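Local coordinates for Lin1889 protein (PDB 3B57), which is of unknown function but binds a magnesium ion and, as an HD-domain protein, is probably a metal-dependent phosphohydrolase, at residues 6-17 against 49-60; 93-101 against 115-123. All coordinates share one frame; numbering follows the deposited sequence.

Contact 1 of 2, residues 6-17 against 49-60; sequences IILSAKNWMHSH and FTIELAALFHDY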
loop_
_atom_site.group_PDB
_atom_site.type_symbol
_atom_site.label_atom_id
_atom_site.label_comp_id
_atom_site.label_asym_id
_atom_site.label_seq_id
_atom_site.Cartn_x
_atom_site.Cartn_y
_atom_site.Cartn_z
ATOM N N ILE A 6 9.709 -15.995 31.332
ATOM C CA ILE A 6 8.554 -16.534 30.623
ATOM C C ILE A 6 8.255 -15.673 29.403
ATOM O O ILE A 6 8.005 -16.186 28.310
ATOM C CB ILE A 6 7.300 -16.561 31.526
ATOM C CG1 ILE A 6 7.535 -17.483 32.720
ATOM C CG2 ILE A 6 6.084 -17.044 30.734
ATOM C CD1 ILE A 6 6.293 -17.714 33.565
ATOM N N ILE A 7 8.283 -14.359 29.597
ATOM C CA ILE A 7 8.024 -13.436 28.502
ATOM C C ILE A 7 9.039 -13.662 27.393
ATOM O O ILE A 7 8.683 -13.729 26.217
ATOM C CB ILE A 7 8.137 -11.970 28.945
ATOM C CG1 ILE A 7 7.043 -11.638 29.957
ATOM C CG2 ILE A 7 8.025 -11.069 27.738
ATOM C CD1 ILE A 7 5.645 -11.779 29.416
ATOM N N LEU A 8 10.301 -13.786 27.780
ATOM C CA LEU A 8 11.378 -13.995 26.823
ATOM C C LEU A 8 11.155 -15.267 26.012
ATOM O O LEU A 8 11.357 -15.292 24.795
ATOM C CB LEU A 8 12.711 -14.103 27.552
ATOM C CG LEU A 8 13.901 -13.733 26.679
ATOM C CD1 LEU A 8 14.047 -12.214 26.704
ATOM C CD2 LEU A 8 15.163 -14.404 27.199
ATOM N N SER A 9 10.752 -16.323 26.711
ATOM C CA SER A 9 10.491 -17.619 26.104
ATOM C C SER A 9 9.349 -17.518 25.091
ATOM O O SER A 9 9.468 -17.962 23.949
ATOM C CB SER A 9 10.144 -18.622 27.206
ATOM O OG SER A 9 9.753 -19.878 26.671
ATOM N N ALA A 10 8.241 -16.927 25.527
ATOM C CA ALA A 10 7.077 -16.745 24.672
ATOM C C ALA A 10 7.503 -15.962 23.439
ATOM O O ALA A 10 7.129 -16.286 22.314
ATOM C CB ALA A 10 5.991 -15.988 25.424
ATOM N N LYS A 11 8.300 -14.929 23.665
ATOM C CA LYS A 11 8.784 -14.093 22.583
ATOM C C LYS A 11 9.555 -14.931 21.566
ATOM O O LYS A 11 9.245 -14.903 20.379
ATOM C CB LYS A 11 9.667 -12.987 23.162
ATOM C CG LYS A 11 9.802 -11.734 22.326
ATOM C CD LYS A 11 10.318 -10.613 23.217
ATOM C CE LYS A 11 11.410 -9.791 22.555
ATOM N NZ LYS A 11 12.255 -9.127 23.599
ATOM N N ASN A 12 10.543 -15.691 22.030
ATOM C CA ASN A 12 11.346 -16.522 21.130
ATOM C C ASN A 12 10.560 -17.642 20.455
ATOM O O ASN A 12 10.904 -18.068 19.353
ATOM C CB ASN A 12 12.549 -17.102 21.880
ATOM C CG ASN A 12 13.680 -16.094 22.023
ATOM O OD1 ASN A 12 14.402 -15.805 21.065
ATOM N ND2 ASN A 12 13.825 -15.538 23.219
ATOM N N TRP A 13 9.505 -18.105 21.115
ATOM C CA TRP A 13 8.662 -19.161 20.574
ATOM C C TRP A 13 7.816 -18.621 19.414
ATOM O O TRP A 13 7.782 -19.222 18.346
ATOM C CB TRP A 13 7.779 -19.741 21.691
ATOM C CG TRP A 13 6.834 -20.824 21.254
ATOM C CD1 TRP A 13 7.035 -21.721 20.258
ATOM C CD2 TRP A 13 5.550 -21.133 21.821
ATOM N NE1 TRP A 13 5.958 -22.572 20.157
ATOM C CE2 TRP A 13 5.033 -22.234 21.105
ATOM C CE3 TRP A 13 4.790 -20.588 22.863
ATOM C CZ2 TRP A 13 3.785 -22.802 21.392
ATOM C CZ3 TRP A 13 3.548 -21.154 23.152
ATOM C CH2 TRP A 13 3.060 -22.249 22.416
HETATM N N MSE A 14 7.144 -17.490 19.610
HETATM C CA MSE A 14 6.335 -16.919 18.535
HETATM C C MSE A 14 7.205 -16.516 17.350
HETATM O O MSE A 14 6.798 -16.650 16.196
HETATM C CB MSE A 14 5.567 -15.685 19.010
HETATM C CG MSE A 14 4.517 -15.957 20.055
HETATM SE SE MSE A 14 3.285 -17.337 19.527
HETATM C CE MSE A 14 1.994 -16.276 18.548
ATOM N N HIS A 15 8.400 -16.012 17.641
ATOM C CA HIS A 15 9.318 -15.581 16.593
ATOM C C HIS A 15 9.610 -16.716 15.632
ATOM O O HIS A 15 9.534 -16.546 14.418
ATOM C CB HIS A 15 10.628 -15.092 17.205
ATOM C CG HIS A 15 11.621 -14.593 16.198
ATOM N ND1 HIS A 15 12.874 -14.142 16.551
ATOM C CD2 HIS A 15 11.541 -14.467 14.850
ATOM C CE1 HIS A 15 13.525 -13.758 15.466
ATOM N NE2 HIS A 15 12.738 -13.943 14.422
ATOM N N SER A 16 9.946 -17.875 16.182
ATOM C CA SER A 16 10.260 -19.030 15.362
ATOM C C SER A 16 8.992 -19.749 14.952
ATOM O O SER A 16 8.941 -20.975 14.906
ATOM C CB SER A 16 11.182 -19.982 16.125
ATOM O OG SER A 16 10.611 -20.339 17.370
ATOM N N HIS A 17 7.964 -18.975 14.645
ATOM C CA HIS A 17 6.700 -19.558 14.244
ATOM C C HIS A 17 6.007 -18.641 13.234
ATOM O O HIS A 17 4.883 -18.905 12.801
ATOM C CB HIS A 17 5.823 -19.747 15.478
ATOM C CG HIS A 17 4.585 -20.538 15.217
ATOM N ND1 HIS A 17 4.602 -21.902 15.033
ATOM C CD2 HIS A 17 3.295 -20.151 15.072
ATOM C CE1 HIS A 17 3.374 -22.325 14.785
ATOM N NE2 HIS A 17 2.563 -21.282 14.803
ATOM N N PHE A 49 2.214 -8.226 32.796
ATOM C CA PHE A 49 2.569 -9.594 32.434
ATOM C C PHE A 49 1.411 -10.284 31.736
ATOM O O PHE A 49 1.587 -11.041 30.780
ATOM C CB PHE A 49 2.956 -10.383 33.684
ATOM C CG PHE A 49 3.237 -11.827 33.421
ATOM C CD1 PHE A 49 2.340 -12.808 33.829
ATOM C CD2 PHE A 49 4.394 -12.209 32.752
ATOM C CE1 PHE A 49 2.589 -14.153 33.574
ATOM C CE2 PHE A 49 4.653 -13.547 32.493
ATOM C CZ PHE A 49 3.746 -14.525 32.906
ATOM N N THR A 50 0.217 -10.022 32.232
ATOM C CA THR A 50 -0.961 -10.617 31.657
ATOM C C THR A 50 -1.192 -10.071 30.234
ATOM O O THR A 50 -1.637 -10.803 29.340
ATOM C CB THR A 50 -2.155 -10.349 32.592
ATOM O OG1 THR A 50 -2.632 -11.599 33.099
ATOM C CG2 THR A 50 -3.273 -9.613 31.886
ATOM N N ILE A 51 -0.851 -8.793 30.046
ATOM C CA ILE A 51 -0.979 -8.061 28.777
ATOM C C ILE A 51 0.080 -8.485 27.766
ATOM O O ILE A 51 -0.228 -8.813 26.623
ATOM C CB ILE A 51 -0.833 -6.522 29.025
ATOM C CG1 ILE A 51 -2.081 -5.996 29.755
ATOM C CG2 ILE A 51 -0.567 -5.776 27.709
ATOM C CD1 ILE A 51 -1.917 -4.616 30.372
ATOM N N GLU A 52 1.332 -8.467 28.204
ATOM C CA GLU A 52 2.462 -8.825 27.360
ATOM C C GLU A 52 2.320 -10.197 26.674
ATOM O O GLU A 52 2.711 -10.348 25.517
ATOM C CB GLU A 52 3.735 -8.780 28.201
ATOM C CG GLU A 52 4.920 -8.194 27.489
ATOM C CD GLU A 52 5.801 -7.409 28.433
ATOM O OE1 GLU A 52 5.222 -6.611 29.211
ATOM O OE2 GLU A 52 7.052 -7.569 28.395
ATOM N N LEU A 53 1.761 -11.186 27.372
ATOM C CA LEU A 53 1.602 -12.509 26.779
ATOM C C LEU A 53 0.370 -12.570 25.911
ATOM O O LEU A 53 0.407 -13.137 24.821
ATOM C CB LEU A 53 1.499 -13.603 27.839
ATOM C CG LEU A 53 2.755 -13.971 28.620
ATOM C CD1 LEU A 53 2.394 -14.943 29.728
ATOM C CD2 LEU A 53 3.779 -14.559 27.684
ATOM N N ALA A 54 -0.734 -12.007 26.374
ATOM C CA ALA A 54 -1.915 -12.061 25.538
ATOM C C ALA A 54 -1.549 -11.399 24.216
ATOM O O ALA A 54 -1.940 -11.876 23.158
ATOM C CB ALA A 54 -3.073 -11.344 26.198
ATOM N N ALA A 55 -0.772 -10.318 24.272
ATOM C CA ALA A 55 -0.364 -9.614 23.056
ATOM C C ALA A 55 0.477 -10.493 22.141
ATOM O O ALA A 55 0.292 -10.488 20.928
ATOM C CB ALA A 55 0.417 -8.367 23.407
ATOM N N LEU A 56 1.415 -11.227 22.726
ATOM C CA LEU A 56 2.270 -12.096 21.946
ATOM C C LEU A 56 1.558 -13.333 21.397
ATOM O O LEU A 56 1.980 -13.869 20.374
ATOM C CB LEU A 56 3.479 -12.521 22.769
ATOM C CG LEU A 56 4.509 -11.428 23.012
ATOM C CD1 LEU A 56 5.717 -12.046 23.689
ATOM C CD2 LEU A 56 4.936 -10.791 21.699
ATOM N N PHE A 57 0.490 -13.783 22.059
ATOM C CA PHE A 57 -0.248 -14.961 21.594
ATOM C C PHE A 57 -1.570 -14.604 20.920
ATOM O O PHE A 57 -2.278 -15.493 20.457
ATOM C CB PHE A 57 -0.567 -15.934 22.748
ATOM C CG PHE A 57 0.642 -16.478 23.460
ATOM C CD1 PHE A 57 1.845 -16.647 22.797
ATOM C CD2 PHE A 57 0.567 -16.829 24.808
ATOM C CE1 PHE A 57 2.962 -17.158 23.470
ATOM C CE2 PHE A 57 1.682 -17.341 25.489
ATOM C CZ PHE A 57 2.879 -17.503 24.820
ATOM N N HIS A 58 -1.906 -13.319 20.856
ATOM C CA HIS A 58 -3.179 -12.908 20.265
ATOM C C HIS A 58 -3.376 -13.408 18.849
ATOM O O HIS A 58 -4.501 -13.475 18.357
ATOM C CB HIS A 58 -3.316 -11.378 20.285
ATOM C CG HIS A 58 -2.650 -10.674 19.137
ATOM N ND1 HIS A 58 -1.284 -10.674 18.945
ATOM C CD2 HIS A 58 -3.167 -9.916 18.141
ATOM C CE1 HIS A 58 -0.988 -9.943 17.884
ATOM N NE2 HIS A 58 -2.113 -9.472 17.377
ATOM N N ASP A 59 -2.276 -13.780 18.209
ATOM C CA ASP A 59 -2.323 -14.233 16.830
ATOM C C ASP A 59 -1.730 -15.618 16.657
ATOM O O ASP A 59 -0.784 -15.804 15.897
ATOM C CB ASP A 59 -1.558 -13.247 15.953
ATOM C CG ASP A 59 -2.330 -12.846 14.727
ATOM O OD1 ASP A 59 -2.837 -13.758 14.028
ATOM O OD2 ASP A 59 -2.419 -11.620 14.466
ATOM N N TYR A 60 -2.291 -16.591 17.356
ATOM C CA TYR A 60 -1.791 -17.950 17.269
ATOM C C TYR A 60 -2.968 -18.875 17.041
ATOM O O TYR A 60 -2.830 -19.982 16.515
ATOM C CB TYR A 60 -1.086 -18.314 18.570
ATOM C CG TYR A 60 -0.500 -19.697 18.575
ATOM C CD1 TYR A 60 0.758 -19.947 18.027
ATOM C CD2 TYR A 60 -1.220 -20.770 19.099
ATOM C CE1 TYR A 60 1.279 -21.234 18.000
ATOM C CE2 TYR A 60 -0.712 -22.057 19.077
ATOM C CZ TYR A 60 0.535 -22.285 18.526
ATOM O OH TYR A 60 1.020 -23.566 18.502
#
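F57 and selenomethionine M14 meet edge-on where helix segment 6-15 lies nearly parallel to segment 49-57 of the all-helical HD fold. The short axes run 10.0 Å apart at 8°. Segment 49-60 also carries H58 and D59, the HD pair that helps bind magnesium.

M14 has CG anti to its carbonyl carbon (chi1 -66°) and then bends at chi2 and chi3. The bends bring SE and CE past the edge of F57 toward Y60. SE sits at the rim of the F57 ring, 3.6 Å from CD1, a Met-aromatic contact. SE also lies obliquely beside the Y60 ring, and CE packs on Y60 CB.

W13, F57, Y60 and H17 form an aromatic cluster. The W13 six-membered ring is turned obliquely, 73° from the F57 plane. Its CE3 is the near atom, 3.9 Å from F57 CE1. W13 also stacks on W79, which ties the cluster to helix 71-82. A10 CB rests against F57 CZ and L53 CD2, both 3.5 Å away.

Toward the start of the segments the packing becomes aliphatic. I7 folds CD1 against F49 CD2 at 3.6 Å, and the two side chains run past each other in opposite directions. The same CD1 rests on L53 CG. I6 CG2 instead lies at the edge of the F49 ring. L56 points CD1 at the K11 backbone, 3.8 Å from K11 CA, while W34 of helix 27-44 touches both residues.

No hydrogen bond crosses between the segments, so shape and apolar packing join them. At the far end Y60 CE1 lies over one face of the H17 imidazole, 3.4 Å from H17 NE2.

Contact 2 of 2, residues 93-101 against 115-123; sequences IIRIIQSVS and EEKIVQDAD. With MG (magnesium ion), chain B.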
loop_
_atom_site.group_PDB
_atom_site.type_symbol
_atom_site.label_atom_id
_atom_site.label_comp_id
_atom_site.label_asym_id
_atom_site.label_seq_id
_atom_site.Cartn_x
_atom_site.Cartn_y
_atom_site.Cartn_z
ATOM N N ILE A 93 -5.420 -14.350 30.435
ATOM C CA ILE A 93 -4.674 -14.257 29.187
ATOM C C ILE A 93 -5.507 -14.801 28.024
ATOM O O ILE A 93 -5.600 -14.171 26.967
ATOM C CB ILE A 93 -3.324 -15.018 29.296
ATOM C CG1 ILE A 93 -2.390 -14.257 30.234
ATOM C CG2 ILE A 93 -2.675 -15.166 27.928
ATOM C CD1 ILE A 93 -1.071 -14.933 30.461
ATOM N N ILE A 94 -6.130 -15.956 28.213
ATOM C CA ILE A 94 -6.944 -16.500 27.141
ATOM C C ILE A 94 -8.188 -15.650 26.898
ATOM O O ILE A 94 -8.532 -15.373 25.749
ATOM C CB ILE A 94 -7.323 -17.967 27.417
ATOM C CG1 ILE A 94 -6.125 -18.847 27.075
ATOM C CG2 ILE A 94 -8.532 -18.374 26.593
ATOM C CD1 ILE A 94 -6.445 -20.291 27.039
ATOM N N ARG A 95 -8.852 -15.226 27.973
ATOM C CA ARG A 95 -10.046 -14.386 27.853
ATOM C C ARG A 95 -9.721 -13.141 27.017
ATOM O O ARG A 95 -10.540 -12.694 26.211
ATOM C CB ARG A 95 -10.543 -13.963 29.244
ATOM C CG ARG A 95 -11.285 -15.067 30.017
ATOM C CD ARG A 95 -11.615 -14.650 31.467
ATOM N NE ARG A 95 -12.193 -13.306 31.553
ATOM C CZ ARG A 95 -13.329 -12.930 30.969
ATOM N NH1 ARG A 95 -14.032 -13.799 30.249
ATOM N NH2 ARG A 95 -13.758 -11.677 31.093
ATOM N N ILE A 96 -8.519 -12.598 27.216
ATOM C CA ILE A 96 -8.061 -11.418 26.488
ATOM C C ILE A 96 -7.940 -11.724 25.002
ATOM O O ILE A 96 -8.498 -11.015 24.163
ATOM C CB ILE A 96 -6.685 -10.947 26.997
ATOM C CG1 ILE A 96 -6.807 -10.484 28.445
ATOM C CG2 ILE A 96 -6.148 -9.827 26.106
ATOM C CD1 ILE A 96 -5.489 -10.111 29.084
ATOM N N ILE A 97 -7.210 -12.784 24.681
ATOM C CA ILE A 97 -7.021 -13.165 23.296
ATOM C C ILE A 97 -8.357 -13.276 22.566
ATOM O O ILE A 97 -8.447 -12.978 21.375
ATOM C CB ILE A 97 -6.245 -14.489 23.199
ATOM C CG1 ILE A 97 -4.862 -14.314 23.827
ATOM C CG2 ILE A 97 -6.101 -14.903 21.755
ATOM C CD1 ILE A 97 -3.973 -15.525 23.718
ATOM N N GLN A 98 -9.399 -13.680 23.286
ATOM C CA GLN A 98 -10.728 -13.819 22.692
ATOM C C GLN A 98 -11.382 -12.481 22.349
ATOM O O GLN A 98 -12.051 -12.359 21.326
ATOM C CB GLN A 98 -11.637 -14.599 23.635
ATOM C CG GLN A 98 -11.181 -16.020 23.867
ATOM C CD GLN A 98 -12.002 -16.724 24.930
ATOM O OE1 GLN A 98 -11.807 -17.913 25.193
ATOM N NE2 GLN A 98 -12.923 -15.992 25.554
ATOM N N SER A 99 -11.193 -11.481 23.202
ATOM C CA SER A 99 -11.782 -10.172 22.960
ATOM C C SER A 99 -11.011 -9.417 21.880
ATOM O O SER A 99 -11.435 -8.356 21.422
ATOM C CB SER A 99 -11.809 -9.356 24.257
ATOM O OG SER A 99 -10.516 -9.246 24.832
ATOM N N VAL A 100 -9.876 -9.971 21.471
ATOM C CA VAL A 100 -9.054 -9.349 20.443
ATOM C C VAL A 100 -9.448 -9.859 19.068
ATOM O O VAL A 100 -10.157 -9.184 18.323
ATOM C CB VAL A 100 -7.574 -9.662 20.674
ATOM C CG1 VAL A 100 -6.742 -9.116 19.527
ATOM C CG2 VAL A 100 -7.132 -9.075 21.993
ATOM N N SER A 101 -8.975 -11.058 18.740
ATOM C CA SER A 101 -9.276 -11.685 17.461
ATOM C C SER A 101 -10.521 -12.552 17.613
ATOM O O SER A 101 -11.580 -12.057 17.995
ATOM C CB SER A 101 -8.090 -12.542 16.988
ATOM O OG SER A 101 -7.744 -13.531 17.947
ATOM N N GLU A 115 -6.979 -4.660 30.688
ATOM C CA GLU A 115 -6.026 -5.491 29.961
ATOM C C GLU A 115 -6.633 -5.881 28.608
ATOM O O GLU A 115 -5.965 -5.817 27.579
ATOM C CB GLU A 115 -5.669 -6.753 30.758
ATOM C CG GLU A 115 -4.799 -6.529 32.000
ATOM C CD GLU A 115 -5.596 -6.202 33.266
ATOM O OE1 GLU A 115 -6.837 -6.413 33.284
ATOM O OE2 GLU A 115 -4.968 -5.744 34.257
ATOM N N GLU A 116 -7.901 -6.279 28.605
ATOM C CA GLU A 116 -8.538 -6.642 27.350
ATOM C C GLU A 116 -8.664 -5.423 26.439
ATOM O O GLU A 116 -8.657 -5.545 25.214
ATOM C CB GLU A 116 -9.912 -7.252 27.606
ATOM C CG GLU A 116 -9.860 -8.465 28.501
ATOM C CD GLU A 116 -11.242 -8.963 28.878
ATOM O OE1 GLU A 116 -12.090 -8.132 29.281
ATOM O OE2 GLU A 116 -11.478 -10.189 28.788
ATOM N N LYS A 117 -8.778 -4.241 27.032
ATOM C CA LYS A 117 -8.886 -3.024 26.238
ATOM C C LYS A 117 -7.548 -2.666 25.613
ATOM O O LYS A 117 -7.473 -2.406 24.415
ATOM C CB LYS A 117 -9.371 -1.869 27.100
ATOM C CG LYS A 117 -10.833 -1.966 27.436
ATOM C CD LYS A 117 -11.213 -0.876 28.407
ATOM C CE LYS A 117 -12.712 -0.753 28.489
ATOM N NZ LYS A 117 -13.276 -0.376 27.150
ATOM N N ILE A 118 -6.496 -2.658 26.422
ATOM C CA ILE A 118 -5.171 -2.342 25.921
ATOM C C ILE A 118 -4.809 -3.188 24.696
ATOM O O ILE A 118 -4.618 -2.642 23.615
ATOM C CB ILE A 118 -4.097 -2.583 26.991
ATOM C CG1 ILE A 118 -4.519 -1.946 28.316
ATOM C CG2 ILE A 118 -2.764 -2.037 26.516
ATOM C CD1 ILE A 118 -4.737 -0.459 28.244
ATOM N N VAL A 119 -4.725 -4.511 24.862
ATOM C CA VAL A 119 -4.346 -5.406 23.762
ATOM C C VAL A 119 -5.174 -5.192 22.521
ATOM O O VAL A 119 -4.646 -5.086 21.407
ATOM C CB VAL A 119 -4.448 -6.892 24.155
ATOM C CG1 VAL A 119 -4.272 -7.771 22.925
ATOM C CG2 VAL A 119 -3.371 -7.223 25.166
ATOM N N GLN A 120 -6.481 -5.129 22.712
ATOM C CA GLN A 120 -7.374 -4.893 21.595
ATOM C C GLN A 120 -7.079 -3.532 20.942
ATOM O O GLN A 120 -7.197 -3.395 19.729
ATOM C CB GLN A 120 -8.811 -4.962 22.077
ATOM C CG GLN A 120 -9.760 -4.291 21.153
ATOM C CD GLN A 120 -11.160 -4.476 21.611
ATOM O OE1 GLN A 120 -11.807 -5.463 21.263
ATOM N NE2 GLN A 120 -11.640 -3.547 22.435
ATOM N N ASP A 121 -6.702 -2.538 21.747
ATOM C CA ASP A 121 -6.362 -1.218 21.223
ATOM C C ASP A 121 -5.053 -1.318 20.456
ATOM O O ASP A 121 -4.908 -0.740 19.380
ATOM C CB ASP A 121 -6.195 -0.191 22.351
ATOM C CG ASP A 121 -7.510 0.483 22.742
ATOM O OD1 ASP A 121 -8.591 -0.112 22.526
ATOM O OD2 ASP A 121 -7.465 1.608 23.284
ATOM N N ALA A 122 -4.095 -2.053 21.010
ATOM C CA ALA A 122 -2.800 -2.201 20.360
ATOM C C ALA A 122 -2.960 -2.914 19.025
ATOM O O ALA A 122 -2.242 -2.634 18.068
ATOM C CB ALA A 122 -1.842 -2.977 21.262
ATOM N N ASP A 123 -3.896 -3.847 18.960
ATOM C CA ASP A 123 -4.115 -4.550 17.717
ATOM C C ASP A 123 -4.673 -3.545 16.691
ATOM O O ASP A 123 -4.046 -3.292 15.658
ATOM C CB ASP A 123 -5.090 -5.704 17.939
ATOM C CG ASP A 123 -5.169 -6.637 16.748
ATOM O OD1 ASP A 123 -6.303 -6.928 16.309
ATOM O OD2 ASP A 123 -4.103 -7.081 16.263
HETATM MG MG MG B . -3.161 -9.103 15.006
#
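V100 CG1 packs 3.9 Å from D123 OD1, beside the magnesium site of the HD domain. D123 binds the metal through its other oxygen, OD2, at 2.6 Å from the magnesium ion. H29, H58 and D59 complete the site's protein residues. H58 NE2 and D123 OD2 lie together at the metal. CG of D123 is anti to the backbone N (chi1 -169°), which directs the carboxylate past V100 to the metal.

Behind this first shell, the 93-100 and 115-123 helix segments cross at -42°, their axes 8.8 Å apart. Branched aliphatic side chains fill the crossing. V100 CG2 meets V119 CG1, and these two side chains cross at about a right angle. One turn back, I96 lays CG2 against V119 CB at 3.9 Å. Its CG1 touches E116 CG, and its CD1 reaches E115 CB. I96 also touches T50 and A54 of helix 48-57.

The charged groups R95, E115 and E116 lie further from the metal. E116 extends beyond CG and brings OE2 over one face of the R95 guanidinium, 3.6 Å from R95 NH2. The two planes are 50° apart. This is a salt bridge of charges only, because no N-H points at the oxygen. The other oxygen, E116 OE1, accepts from the backbone N of T113. E115 is held by D47, whose N donates to E115 OE2.

S99 faces E116, with OG 3.5 Å from E116 CB. It is turned back to its own helix: S99 OG donates to I96 O at 2.8 Å, in the carbonyl plane and on a lone pair.

How the contacts relate
Both contacts are partly buried, but contact 2 lies nearer the centre of the chain. Contact 1 is the larger and almost wholly apolar, with most of its aromatic rings and the selenium toward the C-terminal ends of its segments. Contact 2 combines a small aliphatic centre with carboxylates, a salt bridge and a metal ligand. They share no helix, yet they touch directly: A54 CB packs on I96 CG2, and T50 CG2 on E115 CG. Helix 48-57 is therefore covered by helix 3-15 in contact 1 and meets residues of both contact 2 segments. The contacts also converge at the magnesium site, where H58 and D59 come from 49-60 and D123 from 115-123.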